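Local coordinates for metallo-beta-lactamase domain-containing protein (PDB 2AZ4) that binds two zinc ions in a metallo-beta-lactamase fold and may act as an RNA-binding exonuclease, at residues T21-A26 against I32-G37; N56-P61 against P421-Q426; L95-M100 against P402-K407. All coordinates share one frame; numbering follows the deposited sequence.

Overall arrangement
Contacts 1 and 3 meet directly: Asp35 OD2, at the end of the hairpin of contact 1, is hydrogen-bonded to His97 ND1 (2.8 Å), on the ring whose NE2 binds zinc in contact 3, and Phe36 N is 3.0 Å from His97 O. Through the first bond contact 1 supplies a second-shell residue, Asp35, whose side chain is about 7 Å from a zinc ion. Contact 2 lies nearer the surface, its centre about 12 Å from those of the other two. It touches contact 3 at Pro421 CD and Pro402 O, 3.4 Å apart, and at Val60 CG1 and Met100 SD, 3.6 Å apart; along the chain contact 3 is nested inside the loop contact 2 closes.

Contact 1: T21-A26 against I32-G37; sequences TVIEVA and IFFDFG
Glu24 and Phe33 face each other as a non-hydrogen-bonded antiparallel pair, their side chains side by side and pointing the same way. Glu24 runs out extended, CG anti to the backbone N (chi1 179°), which lays CG over one face of the Phe33 ring, 4.1 Å from its centroid, a CH-pi contact. The carboxylate follows the ring at only 26° between planes, and its OE1 is bonded to His12. Val22 CG1 comes up to the edge of the same ring.

On the other face of the sheet, Phe34 leans over the neighbouring strand. Its CZ touches Ile23 CG2 at 3.8 Å, while Val25 CG2 meets the ring edge at CE1. Val25 CB also packs on Ile32 CG1 at 3.8 Å. Paired backbone bonds hold the register, among them Ile23 N to Phe34 O at 2.7 Å and Ile32 N to Val25 O at 2.8 Å.

Past Phe34 a cis peptide leads to Asp35, and pairing fades to a weak bond from Asp35 N to Thr21 O; a water then links Thr21 O to Gly37 N. Asp35 OD2 is hydrogen-bonded to Tyr186 and zinc ligand His97. This is a beta hairpin of the metallo-beta-lactamase fold, its end at the metal site.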
loop_
_atom_site.group_PDB
_atom_site.type_symbol
_atom_site.label_atom_id
_atom_site.label_comp_id
_atom_site.label_asym_id
_atom_site.label_seq_id
_atom_site.Cartn_x
_atom_site.Cartn_y
_atom_site.Cartn_z
ATOM N N THR A 21 -9.321 7.335 0.546
ATOM C CA THR A 21 -10.125 7.435 -0.690
ATOM C C THR A 21 -11.256 6.428 -0.700
ATOM O O THR A 21 -11.033 5.217 -0.615
ATOM C CB THR A 21 -9.293 7.231 -1.971
ATOM O OG1 THR A 21 -8.256 8.206 -2.023
ATOM C CG2 THR A 21 -10.145 7.424 -3.208
ATOM N N VAL A 22 -12.482 6.929 -0.778
ATOM C CA VAL A 22 -13.626 6.058 -0.968
ATOM C C VAL A 22 -14.474 6.750 -2.021
ATOM O O VAL A 22 -15.019 7.841 -1.788
ATOM C CB VAL A 22 -14.443 5.825 0.332
ATOM C CG1 VAL A 22 -15.639 4.928 0.061
ATOM C CG2 VAL A 22 -13.556 5.243 1.465
ATOM N N ILE A 23 -14.557 6.118 -3.180
ATOM C CA ILE A 23 -15.317 6.638 -4.283
ATOM C C ILE A 23 -16.369 5.610 -4.602
ATOM O O ILE A 23 -16.107 4.405 -4.526
ATOM C CB ILE A 23 -14.386 6.915 -5.507
ATOM C CG1 ILE A 23 -13.402 8.051 -5.157
ATOM C CG2 ILE A 23 -15.170 7.183 -6.763
ATOM C CD1 ILE A 23 -12.176 8.126 -6.083
ATOM N N GLU A 24 -17.549 6.112 -4.944
ATOM C CA GLU A 24 -18.661 5.314 -5.421
ATOM C C GLU A 24 -18.927 5.583 -6.888
ATOM O O GLU A 24 -18.911 6.734 -7.342
ATOM C CB GLU A 24 -19.927 5.632 -4.628
ATOM C CG GLU A 24 -21.137 4.847 -5.088
ATOM C CD GLU A 24 -22.398 5.212 -4.319
ATOM O OE1 GLU A 24 -22.325 6.070 -3.421
ATOM O OE2 GLU A 24 -23.465 4.642 -4.617
ATOM N N VAL A 25 -19.171 4.511 -7.620
ATOM C CA VAL A 25 -19.634 4.592 -8.990
ATOM C C VAL A 25 -20.950 3.849 -9.031
ATOM O O VAL A 25 -21.011 2.676 -8.664
ATOM C CB VAL A 25 -18.631 4.004 -10.018
ATOM C CG1 VAL A 25 -19.211 4.120 -11.438
ATOM C CG2 VAL A 25 -17.303 4.762 -9.959
ATOM N N ALA A 26 -22.005 4.548 -9.437
ATOM C CA ALA A 26 -23.363 3.981 -9.470
ATOM C C ALA A 26 -24.032 4.109 -10.837
ATOM O O ALA A 26 -23.899 5.131 -11.517
ATOM C CB ALA A 26 -24.227 4.628 -8.421
ATOM N N ILE A 32 -20.505 0.369 -7.069
ATOM C CA ILE A 32 -19.220 -0.114 -6.593
ATOM C C ILE A 32 -18.523 0.971 -5.778
ATOM O O ILE A 32 -18.832 2.158 -5.917
ATOM C CB ILE A 32 -18.288 -0.585 -7.733
ATOM C CG1 ILE A 32 -17.919 0.581 -8.659
ATOM C CG2 ILE A 32 -18.938 -1.735 -8.474
ATOM C CD1 ILE A 32 -16.860 0.260 -9.722
ATOM N N PHE A 33 -17.623 0.544 -4.903
ATOM C CA PHE A 33 -16.863 1.447 -4.057
ATOM C C PHE A 33 -15.409 0.998 -4.113
ATOM O O PHE A 33 -15.145 -0.194 -4.325
ATOM C CB PHE A 33 -17.336 1.404 -2.586
ATOM C CG PHE A 33 -18.795 1.839 -2.364
ATOM C CD1 PHE A 33 -19.090 3.086 -1.820
ATOM C CD2 PHE A 33 -19.845 0.988 -2.651
ATOM C CE1 PHE A 33 -20.439 3.482 -1.602
ATOM C CE2 PHE A 33 -21.197 1.384 -2.444
ATOM C CZ PHE A 33 -21.473 2.627 -1.916
ATOM N N PHE A 34 -14.498 1.945 -3.887
ATOM C CA PHE A 34 -13.043 1.728 -3.842
ATOM C C PHE A 34 -12.393 3.016 -3.347
ATOM O O PHE A 34 -12.874 4.099 -3.650
ATOM C CB PHE A 34 -12.477 1.379 -5.230
ATOM C CG PHE A 34 -12.919 2.324 -6.331
ATOM C CD1 PHE A 34 -14.072 2.064 -7.077
ATOM C CD2 PHE A 34 -12.183 3.479 -6.617
ATOM C CE1 PHE A 34 -14.494 2.927 -8.072
ATOM C CE2 PHE A 34 -12.594 4.350 -7.637
ATOM C CZ PHE A 34 -13.745 4.084 -8.351
ATOM N N ASP A 35 -11.330 2.925 -2.551
ATOM C CA ASP A 35 -10.945 1.712 -1.832
ATOM C C ASP A 35 -11.734 1.680 -0.515
ATOM O O ASP A 35 -12.939 1.965 -0.522
ATOM C CB ASP A 35 -9.419 1.710 -1.616
ATOM C CG ASP A 35 -8.652 1.541 -2.927
ATOM O OD1 ASP A 35 -9.086 0.705 -3.762
ATOM O OD2 ASP A 35 -7.605 2.201 -3.128
ATOM N N PHE A 36 -11.085 1.332 0.600
ATOM C CA PHE A 36 -11.792 1.165 1.880
ATOM C C PHE A 36 -10.869 1.331 3.112
ATOM O O PHE A 36 -10.850 0.481 3.998
ATOM C CB PHE A 36 -12.500 -0.205 1.920
ATOM C CG PHE A 36 -13.856 -0.155 2.558
ATOM C CD1 PHE A 36 -14.913 0.487 1.910
ATOM C CD2 PHE A 36 -14.077 -0.719 3.796
ATOM C CE1 PHE A 36 -16.173 0.552 2.487
ATOM C CE2 PHE A 36 -15.349 -0.663 4.397
ATOM C CZ PHE A 36 -16.392 -0.021 3.745
ATOM N N GLY A 37 -10.084 2.410 3.126
ATOM C CA GLY A 37 -9.276 2.765 4.271
ATOM C C GLY A 37 -9.950 3.904 4.993
ATOM O O GLY A 37 -11.072 4.293 4.647
HETATM O O HOH W 1 -9.174 4.172 0.953
#

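Contact 2: N56-P61 against P421-Q426; sequences NNRLVP and PERGEQ
Arg58 and Arg423 lie flat against one another, their side chains sliding past in opposite directions with the guanidinium planes only 6° apart. The overlap is staggered: each charged group lies over the other chain's methylene carbons. Arg423 CD sits over the centre of the Arg58 guanidinium, 3.4 Å from Arg58 NE, and Arg58 CG in turn sits over the Arg423 guanidinium, 3.5 Å from Arg423 CZ. The like charges are nevertheless close, with Arg58 NE 3.5 Å from Arg423 NE.

The two chains get there by different conformations. Arg423 is straight from CG to NE, with CG anti to the backbone N (chi1 180°), and only at the last torsion does the guanidinium turn, chi4 being 88°. Arg58 is bent at chi2 and chi3; its exposed side chain also touches a crystal neighbour, and its conformation may owe something to the lattice. The edge of the Arg423 guanidinium points at the 56-61 backbone: Val60 O lies in its plane, 3.8 Å from NH1, and a water accepts from NH2 at 2.7 Å and donates to Arg58 O at 2.9 Å. NH1 also lies 3.7 Å from Pro61 CA. The salt bridge of Arg423 NH2 to Glu39 would offset part of the repulsion between the arginines.

Each arginine stands where the backbone changes course. Arg58, with positive phi, is the C-prime residue of the Schellman motif that ends helix 51-56, and Arg423 belongs to the type II turn from Glu422 to Glu425. Beyond that turn the chain enters strand 426-428, an outermost strand of its sheet, beside strand 7-13. Pro61 rests on His12 and Ser13 at the end of the same strand, while Val60 packs back against helix 51-56.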
loop_
_atom_site.group_PDB
_atom_site.type_symbol
_atom_site.label_atom_id
_atom_site.label_comp_id
_atom_site.label_asym_id
_atom_site.label_seq_id
_atom_site.Cartn_x
_atom_site.Cartn_y
_atom_site.Cartn_z
ATOM N N ASN A 56 -18.110 10.457 13.480
ATOM C CA ASN A 56 -18.127 11.757 14.177
ATOM C C ASN A 56 -16.893 12.615 13.906
ATOM O O ASN A 56 -16.949 13.832 13.931
ATOM C CB ASN A 56 -18.265 11.550 15.686
ATOM C CG ASN A 56 -19.653 11.069 16.101
ATOM O OD1 ASN A 56 -20.577 11.019 15.295
ATOM N ND2 ASN A 56 -19.803 10.720 17.375
ATOM N N ASN A 57 -15.767 11.968 13.669
ATOM C CA ASN A 57 -14.533 12.683 13.384
ATOM C C ASN A 57 -14.218 12.783 11.908
ATOM O O ASN A 57 -13.125 13.216 11.524
ATOM C CB ASN A 57 -13.385 12.052 14.166
ATOM C CG ASN A 57 -13.417 12.445 15.624
ATOM O OD1 ASN A 57 -13.081 13.576 15.967
ATOM N ND2 ASN A 57 -13.845 11.522 16.493
ATOM N N ARG A 58 -15.178 12.370 11.084
ATOM C CA ARG A 58 -15.059 12.474 9.635
ATOM C C ARG A 58 -13.888 11.672 9.064
ATOM O O ARG A 58 -13.374 12.005 7.995
ATOM C CB ARG A 58 -14.924 13.949 9.239
ATOM C CG ARG A 58 -15.555 14.351 7.952
ATOM C CD ARG A 58 -14.585 15.295 7.229
ATOM N NE ARG A 58 -15.228 16.492 6.707
ATOM C CZ ARG A 58 -14.597 17.427 6.000
ATOM N NH1 ARG A 58 -13.294 17.317 5.734
ATOM N NH2 ARG A 58 -15.271 18.469 5.559
ATOM N N LEU A 59 -13.468 10.605 9.749
ATOM C CA LEU A 59 -12.372 9.798 9.211
ATOM C C LEU A 59 -12.869 8.741 8.218
ATOM O O LEU A 59 -12.114 8.247 7.380
ATOM C CB LEU A 59 -11.523 9.197 10.335
ATOM C CG LEU A 59 -10.999 10.283 11.260
ATOM C CD1 LEU A 59 -10.501 9.642 12.530
ATOM C CD2 LEU A 59 -9.864 11.088 10.576
ATOM N N VAL A 60 -14.153 8.410 8.314
ATOM C CA VAL A 60 -14.780 7.530 7.342
ATOM C C VAL A 60 -16.059 8.239 6.911
ATOM O O VAL A 60 -16.576 9.065 7.661
ATOM C CB VAL A 60 -15.077 6.100 7.934
ATOM C CG1 VAL A 60 -13.840 5.516 8.544
ATOM C CG2 VAL A 60 -16.190 6.139 8.986
ATOM N N PRO A 61 -16.570 7.933 5.701
ATOM C CA PRO A 61 -17.785 8.621 5.278
ATOM C C PRO A 61 -19.057 7.960 5.806
ATOM O O PRO A 61 -19.043 6.775 6.144
ATOM C CB PRO A 61 -17.722 8.495 3.750
ATOM C CG PRO A 61 -17.061 7.157 3.521
ATOM C CD PRO A 61 -16.070 6.995 4.671
ATOM N N PRO A 421 -11.952 17.771 -7.084
ATOM C CA PRO A 421 -13.143 17.382 -6.328
ATOM C C PRO A 421 -13.117 17.888 -4.895
ATOM O O PRO A 421 -12.048 18.141 -4.325
ATOM C CB PRO A 421 -13.095 15.852 -6.359
ATOM C CG PRO A 421 -11.642 15.519 -6.438
ATOM C CD PRO A 421 -10.969 16.672 -7.180
ATOM N N GLU A 422 -14.301 18.056 -4.324
ATOM C CA GLU A 422 -14.387 18.278 -2.896
ATOM C C GLU A 422 -15.155 17.127 -2.249
ATOM O O GLU A 422 -15.828 16.356 -2.926
ATOM C CB GLU A 422 -15.004 19.642 -2.564
ATOM C CG GLU A 422 -16.471 19.780 -2.876
ATOM C CD GLU A 422 -16.972 21.216 -2.684
ATOM O OE1 GLU A 422 -18.162 21.378 -2.317
ATOM O OE2 GLU A 422 -16.176 22.170 -2.891
ATOM N N ARG A 423 -15.040 17.022 -0.936
ATOM C CA ARG A 423 -15.676 15.945 -0.214
ATOM C C ARG A 423 -17.192 15.965 -0.451
ATOM O O ARG A 423 -17.823 17.021 -0.377
ATOM C CB ARG A 423 -15.313 16.034 1.264
ATOM C CG ARG A 423 -15.940 14.952 2.099
ATOM C CD ARG A 423 -15.776 15.237 3.562
ATOM N NE ARG A 423 -16.437 14.189 4.334
ATOM C CZ ARG A 423 -15.851 13.057 4.704
ATOM N NH1 ARG A 423 -16.546 12.148 5.392
ATOM N NH2 ARG A 423 -14.573 12.828 4.375
ATOM N N GLY A 424 -17.745 14.807 -0.809
ATOM C CA GLY A 424 -19.186 14.653 -1.036
ATOM C C GLY A 424 -19.655 14.908 -2.456
ATOM O O GLY A 424 -20.792 14.602 -2.809
ATOM N N GLU A 425 -18.777 15.474 -3.275
ATOM C CA GLU A 425 -19.110 15.845 -4.644
ATOM C C GLU A 425 -19.480 14.676 -5.528
ATOM O O GLU A 425 -18.794 13.634 -5.539
ATOM C CB GLU A 425 -17.945 16.594 -5.288
ATOM C CG GLU A 425 -18.386 17.510 -6.431
ATOM C CD GLU A 425 -17.220 18.204 -7.096
ATOM O OE1 GLU A 425 -16.322 18.676 -6.374
ATOM O OE2 GLU A 425 -17.207 18.284 -8.343
ATOM N N GLN A 426 -20.569 14.864 -6.273
ATOM C CA GLN A 426 -21.024 13.908 -7.259
ATOM C C GLN A 426 -20.794 14.453 -8.646
ATOM O O GLN A 426 -21.087 15.622 -8.912
ATOM C CB GLN A 426 -22.500 13.577 -7.063
ATOM C CG GLN A 426 -22.777 13.099 -5.683
ATOM C CD GLN A 426 -24.243 12.849 -5.400
ATOM O OE1 GLN A 426 -25.016 12.480 -6.281
ATOM N NE2 GLN A 426 -24.629 13.037 -4.142
HETATM O O HOH W 2 -14.171 10.500 5.689
#

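Contact 3: L95-M100 against P402-K407; sequences LDHSRM and PIHTLK. With ZN (zinc ion), chain D.
The dinuclear zinc site of the metallo-beta-lactamase fold is closed here from two remote parts of the chain: Asp96 and His97, the last two residues of the HxHxDH motif, on the short helix 95-98, and His404, just after strand 399-403. One zinc ion joins them. Asp96 OD2 and His404 NE2 each bind it at 2.3 Å and His97 NE2 at 2.2 Å; two waters and Asp189, which also binds the second zinc, complete six ligands.

The imidazoles arrive from opposite directions and meet offset edge-to-face, the edge of His97 toward the face of His404, with planes at 65° and centroids 4.8 Å apart. Asp96 reaches the metal differently. Its CG stands between the backbone N and the carbonyl carbon (chi1 58°). The side chains of Asp96 and His404 cross at about a right angle, yet the carboxylate and ring planes are only 15° apart, and OD2 meets the His404 ring at its edge, in plane, 3.1 Å from His404 CE1. The other oxygen, Asp96 OD1, accepts a bond of 2.5 Å from one of the zinc-bound waters.

Behind the first shell, with ND1 held by Asp35 from the hairpin side, the rotation of the His97 ring is set and NE2 is aimed at the metal. His97 NE2 and His404 NE2 are 3.3 Å apart with no bond between them; the zinc is what draws them together. Its positive charge would be expected to polarise the bound waters, consistent with the hydrolytic chemistry of the family.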
loop_
_atom_site.group_PDB
_atom_site.type_symbol
_atom_site.label_atom_id
_atom_site.label_comp_id
_atom_site.label_asym_id
_atom_site.label_seq_id
_atom_site.Cartn_x
_atom_site.Cartn_y
_atom_site.Cartn_z
ATOM N N LEU A 95 -2.262 0.458 4.285
ATOM C CA LEU A 95 -3.220 0.815 5.339
ATOM C C LEU A 95 -4.250 1.896 4.930
ATOM O O LEU A 95 -5.453 1.802 5.277
ATOM C CB LEU A 95 -2.429 1.294 6.572
ATOM C CG LEU A 95 -3.141 1.461 7.916
ATOM C CD1 LEU A 95 -3.713 0.122 8.428
ATOM C CD2 LEU A 95 -2.200 2.106 8.952
ATOM N N ASP A 96 -3.756 2.902 4.199
ATOM C CA ASP A 96 -4.547 4.067 3.776
ATOM C C ASP A 96 -5.558 3.719 2.683
ATOM O O ASP A 96 -6.369 4.565 2.296
ATOM C CB ASP A 96 -3.643 5.263 3.388
ATOM C CG ASP A 96 -2.647 4.928 2.268
ATOM O OD1 ASP A 96 -1.951 3.878 2.364
ATOM O OD2 ASP A 96 -2.535 5.722 1.291
ATOM N N HIS A 97 -5.506 2.465 2.218
ATOM C CA HIS A 97 -6.478 1.888 1.290
ATOM C C HIS A 97 -7.302 0.745 1.877
ATOM O O HIS A 97 -8.358 0.424 1.344
ATOM C CB HIS A 97 -5.766 1.437 0.001
ATOM C CG HIS A 97 -4.963 2.538 -0.630
ATOM N ND1 HIS A 97 -5.430 3.284 -1.694
ATOM C CD2 HIS A 97 -3.781 3.098 -0.273
ATOM C CE1 HIS A 97 -4.557 4.232 -1.984
ATOM N NE2 HIS A 97 -3.537 4.130 -1.151
ATOM N N SER A 98 -6.826 0.113 2.947
ATOM C CA SER A 98 -7.450 -1.156 3.431
ATOM C C SER A 98 -7.987 -1.136 4.879
ATOM O O SER A 98 -8.731 -2.047 5.304
ATOM C CB SER A 98 -6.433 -2.307 3.295
ATOM O OG SER A 98 -5.276 -2.073 4.124
ATOM N N ARG A 99 -7.616 -0.091 5.624
ATOM C CA ARG A 99 -7.698 -0.122 7.086
ATOM C C ARG A 99 -9.052 -0.569 7.642
ATOM O O ARG A 99 -9.102 -1.222 8.680
ATOM C CB ARG A 99 -7.323 1.228 7.679
ATOM C CG ARG A 99 -7.087 1.195 9.159
ATOM C CD ARG A 99 -6.599 2.517 9.714
ATOM N NE ARG A 99 -6.600 2.307 11.142
ATOM C CZ ARG A 99 -7.320 2.969 12.029
ATOM N NH1 ARG A 99 -8.063 4.028 11.701
ATOM N NH2 ARG A 99 -7.219 2.585 13.279
ATOM N N MET A 100 -10.149 -0.212 6.986
ATOM C CA MET A 100 -11.453 -0.541 7.549
ATOM C C MET A 100 -12.206 -1.692 6.896
ATOM O O MET A 100 -13.420 -1.810 7.107
ATOM C CB MET A 100 -12.359 0.714 7.688
ATOM C CG MET A 100 -12.939 1.287 6.392
ATOM S SD MET A 100 -14.279 2.495 6.657
ATOM C CE MET A 100 -14.591 2.953 4.946
ATOM N N PRO A 402 -7.564 14.875 -10.081
ATOM C CA PRO A 402 -6.580 14.554 -9.053
ATOM C C PRO A 402 -7.232 14.123 -7.737
ATOM O O PRO A 402 -8.242 14.713 -7.303
ATOM C CB PRO A 402 -5.819 15.871 -8.867
ATOM C CG PRO A 402 -6.059 16.632 -10.171
ATOM C CD PRO A 402 -7.451 16.283 -10.508
ATOM N N ILE A 403 -6.664 13.069 -7.147
ATOM C CA ILE A 403 -7.063 12.556 -5.837
ATOM C C ILE A 403 -5.795 12.097 -5.133
ATOM O O ILE A 403 -4.733 12.111 -5.734
ATOM C CB ILE A 403 -8.037 11.370 -5.949
ATOM C CG1 ILE A 403 -7.406 10.229 -6.785
ATOM C CG2 ILE A 403 -9.393 11.849 -6.459
ATOM C CD1 ILE A 403 -8.194 8.933 -6.785
ATOM N N HIS A 404 -5.914 11.731 -3.855
ATOM C CA HIS A 404 -4.785 11.212 -3.087
ATOM C C HIS A 404 -3.605 12.191 -3.230
ATOM O O HIS A 404 -2.504 11.817 -3.655
ATOM C CB HIS A 404 -4.437 9.798 -3.599
ATOM C CG HIS A 404 -3.917 8.866 -2.552
ATOM N ND1 HIS A 404 -4.532 8.699 -1.329
ATOM C CD2 HIS A 404 -2.869 8.010 -2.569
ATOM C CE1 HIS A 404 -3.869 7.793 -0.630
ATOM N NE2 HIS A 404 -2.855 7.361 -1.363
ATOM N N THR A 405 -3.866 13.455 -2.879
ATOM C CA THR A 405 -2.943 14.553 -3.121
ATOM C C THR A 405 -3.259 15.766 -2.214
ATOM O O THR A 405 -4.414 16.035 -1.898
ATOM C CB THR A 405 -2.922 14.943 -4.652
ATOM O OG1 THR A 405 -1.968 15.980 -4.878
ATOM C CG2 THR A 405 -4.323 15.384 -5.160
ATOM N N LEU A 406 -2.216 16.449 -1.758
ATOM C CA LEU A 406 -2.361 17.716 -1.019
ATOM C C LEU A 406 -2.270 18.951 -1.945
ATOM O O LEU A 406 -2.490 20.082 -1.492
ATOM C CB LEU A 406 -1.318 17.826 0.102
ATOM C CG LEU A 406 -1.116 16.658 1.070
ATOM C CD1 LEU A 406 -0.049 16.980 2.120
ATOM C CD2 LEU A 406 -2.411 16.291 1.730
ATOM N N LYS A 407 -1.944 18.726 -3.221
ATOM C CA LYS A 407 -1.796 19.812 -4.221
ATOM C C LYS A 407 -2.389 19.414 -5.572
ATOM O O LYS A 407 -1.670 19.279 -6.569
ATOM C CB LYS A 407 -0.323 20.225 -4.360
ATOM C CG LYS A 407 0.289 20.628 -3.024
ATOM C CD LYS A 407 1.734 21.041 -3.103
ATOM C CE LYS A 407 2.121 21.619 -1.755
ATOM N NZ LYS A 407 3.582 21.695 -1.575
HETATM ZN ZN ZN D . -1.797 5.389 -0.873
HETATM O O HOH W 3 -0.630 3.730 0.288
HETATM O O HOH W 4 0.218 6.471 -0.378
#